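Local coordinates for thioredoxin family protein (PDB 1Z6N) that is of unknown function but belongs to the thioredoxin family, binds a magnesium ion and may act in thiol-disulfide chemistry, at residues Gly156-Leu159 against Ala160-Gly164. Residues are numbered along the deposited sequence; the frame is centred on the assembly and turned at random.
Sequences GDVL and AIIEG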
ATOM      1  N   GLY A 156      -2.702   4.172   8.377  1.00  7.38           N
ATOM      2  CA  GLY A 156      -3.359   3.703   9.613  1.00  7.40           C
ATOM      3  C   GLY A 156      -3.879   2.282   9.489  1.00  7.68           C
ATOM      4  O   GLY A 156      -3.721   1.479  10.413  1.00  7.90           O
ATOM      5  N   ASP A 157      -4.490   1.960   8.349  1.00  7.11           N
ATOM      6  CA  ASP A 157      -5.021   0.609   8.153  1.00  6.93           C
ATOM      7  C   ASP A 157      -3.894  -0.430   8.205  1.00  6.85           C
ATOM      8  O   ASP A 157      -4.035  -1.495   8.821  1.00  6.85           O
ATOM      9  CB  ASP A 157      -5.749   0.467   6.813  1.00  7.26           C
ATOM     10  CG  ASP A 157      -7.122   1.133   6.786  1.00  7.78           C
ATOM     11  OD1 ASP A 157      -7.509   1.855   7.749  1.00  8.42           O
ATOM     12  OD2 ASP A 157      -7.809   0.917   5.759  1.00  8.09           O
ATOM     13  N   VAL A 158      -2.784  -0.146   7.520  1.00  7.31           N
ATOM     14  CA  VAL A 158      -1.657  -1.089   7.504  1.00  8.45           C
ATOM     15  C   VAL A 158      -1.033  -1.192   8.896  1.00  9.01           C
ATOM     16  O   VAL A 158      -0.704  -2.294   9.348  1.00  8.97           O
ATOM     17  CB  VAL A 158      -0.618  -0.699   6.435  1.00  8.84           C
ATOM     18  CG1 VAL A 158       0.688  -1.457   6.635  1.00  8.87           C
ATOM     19  CG2 VAL A 158      -1.204  -0.975   5.048  1.00  9.14           C
ATOM     20  N   LEU A 159      -0.897  -0.061   9.588  1.00  9.20           N
ATOM     21  CA  LEU A 159      -0.363  -0.101  10.951  1.00  9.74           C
ATOM     22  C   LEU A 159      -1.243  -0.933  11.877  1.00 10.23           C
ATOM     23  O   LEU A 159      -0.717  -1.649  12.734  1.00 11.34           O
ATOM     24  CB  LEU A 159      -0.144   1.301  11.543  1.00 10.28           C
ATOM     25  CG  LEU A 159       0.978   2.122  10.895  1.00 11.63           C
ATOM     26  CD1 LEU A 159       1.274   3.388  11.681  1.00 11.94           C
ATOM     27  CD2 LEU A 159       2.269   1.315  10.652  1.00 15.92           C
ATOM     28  N   ALA A 160      -2.566  -0.857  11.713  1.00 10.26           N
ATOM     29  CA  ALA A 160      -3.480  -1.655  12.554  1.00 10.52           C
ATOM     30  C   ALA A 160      -3.218  -3.151  12.397  1.00 10.74           C
ATOM     31  O   ALA A 160      -3.281  -3.909  13.369  1.00 10.50           O
ATOM     32  CB  ALA A 160      -4.947  -1.343  12.249  1.00 10.02           C
ATOM     33  N   ILE A 161      -2.927  -3.579  11.171  1.00 10.91           N
ATOM     34  CA  ILE A 161      -2.577  -4.981  10.938  1.00 12.19           C
ATOM     35  C   ILE A 161      -1.318  -5.356  11.709  1.00 13.28           C
ATOM     36  O   ILE A 161      -1.311  -6.366  12.429  1.00 13.85           O
ATOM     37  CB  ILE A 161      -2.402  -5.290   9.437  1.00 12.03           C
ATOM     38  CG1 ILE A 161      -3.752  -5.210   8.729  1.00 13.21           C
ATOM     39  CG2 ILE A 161      -1.747  -6.671   9.235  1.00 12.00           C
ATOM     40  CD1 ILE A 161      -3.635  -4.984   7.230  1.00 12.12           C
ATOM     41  N   ILE A 162      -0.266  -4.551  11.566  1.00 14.82           N
ATOM     42  CA  ILE A 162       0.992  -4.765  12.291  1.00 16.18           C
ATOM     43  C   ILE A 162       0.775  -4.769  13.813  1.00 17.27           C
ATOM     44  O   ILE A 162       1.298  -5.639  14.515  1.00 17.62           O
ATOM     45  CB  ILE A 162       2.058  -3.723  11.891  1.00 15.90           C
ATOM     46  CG1 ILE A 162       2.429  -3.878  10.406  1.00 15.48           C
ATOM     47  CG2 ILE A 162       3.298  -3.849  12.774  1.00 17.26           C
ATOM     48  CD1 ILE A 162       3.245  -2.729   9.842  1.00 15.80           C
ATOM     49  N   GLU A 163      -0.021  -3.820  14.305  1.00 18.04           N
ATOM     50  CA  GLU A 163      -0.315  -3.684  15.741  1.00 19.34           C
ATOM     51  C   GLU A 163      -1.167  -4.822  16.299  1.00 20.40           C
ATOM     52  O   GLU A 163      -0.988  -5.240  17.456  1.00 20.57           O
ATOM     53  CB  GLU A 163      -1.014  -2.350  15.996  1.00 19.04           C
ATOM     54  CG  GLU A 163      -0.112  -1.154  15.807  1.00 18.72           C
ATOM     55  CD  GLU A 163      -0.863   0.133  15.482  1.00 17.82           C
ATOM     56  OE1 GLU A 163      -2.089   0.105  15.243  1.00 18.25           O
ATOM     57  OE2 GLU A 163      -0.212   1.189  15.457  1.00 19.44           O
ATOM     58  N   GLY A 164      -2.109  -5.304  15.489  1.00 21.59           N
ATOM     59  CA  GLY A 164      -3.009  -6.383  15.893  1.00 23.70           C
ATOM     60  C   GLY A 164      -2.297  -7.715  16.035  1.00 25.06           C
ATOM     61  O   GLY A 164      -2.758  -8.600  16.766  1.00 25.40           O
TER
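I162 meets both V158 and L159 through its outermost methyl, CD1. V158 CG1, one turn earlier, lies 4.3 Å from I162 CD1, and L159 CD2 comes within 4.2 Å of the same I162 CD1. What puts the methyl there is the first torsion of I162: CG1 stands opposite the carbonyl carbon (chi1 -64°) and the chain runs on extended, back over the preceding turn. V158 and I162 both face the sheet, where V116 touches each of them, while L159 turns to helix 43-50 and packs on L45 and L49.

Of the two polar side chains, E163 is the one that touches the other half of the turn. Its chain, extended beyond CG, runs back alongside the carbonyl of L159, with E163 CG 3.2 Å from L159 O, and its carboxylate flanks the leucine, E163 OE2 lying 3.9 Å from L159 CB. The charge itself is answered on helix 43-50, by a salt bridge from OE2 to R48, and more weakly by R51 beyond it. At the other end, the side chain of D157 leaves the backbone away from A160-G164, and its OD2 accepts a hydrogen bond from Q132 N.

Underneath runs the i to i+4 backbone ladder. E163 N reaches L159 O at 2.8 Å, and of the four bonds joining G156-L159 to A160-G164, I162 N to V158 O is the straightest, 170° at the hydrogen; A160 N to G156 O is also sound, whereas I161 N to D157 O is weak at 3.3 Å. This is the last part of an amphipathic alpha-helix, 151-164, laid against the central sheet as the C-terminal helix of a thioredoxin-like alpha-beta-alpha sandwich.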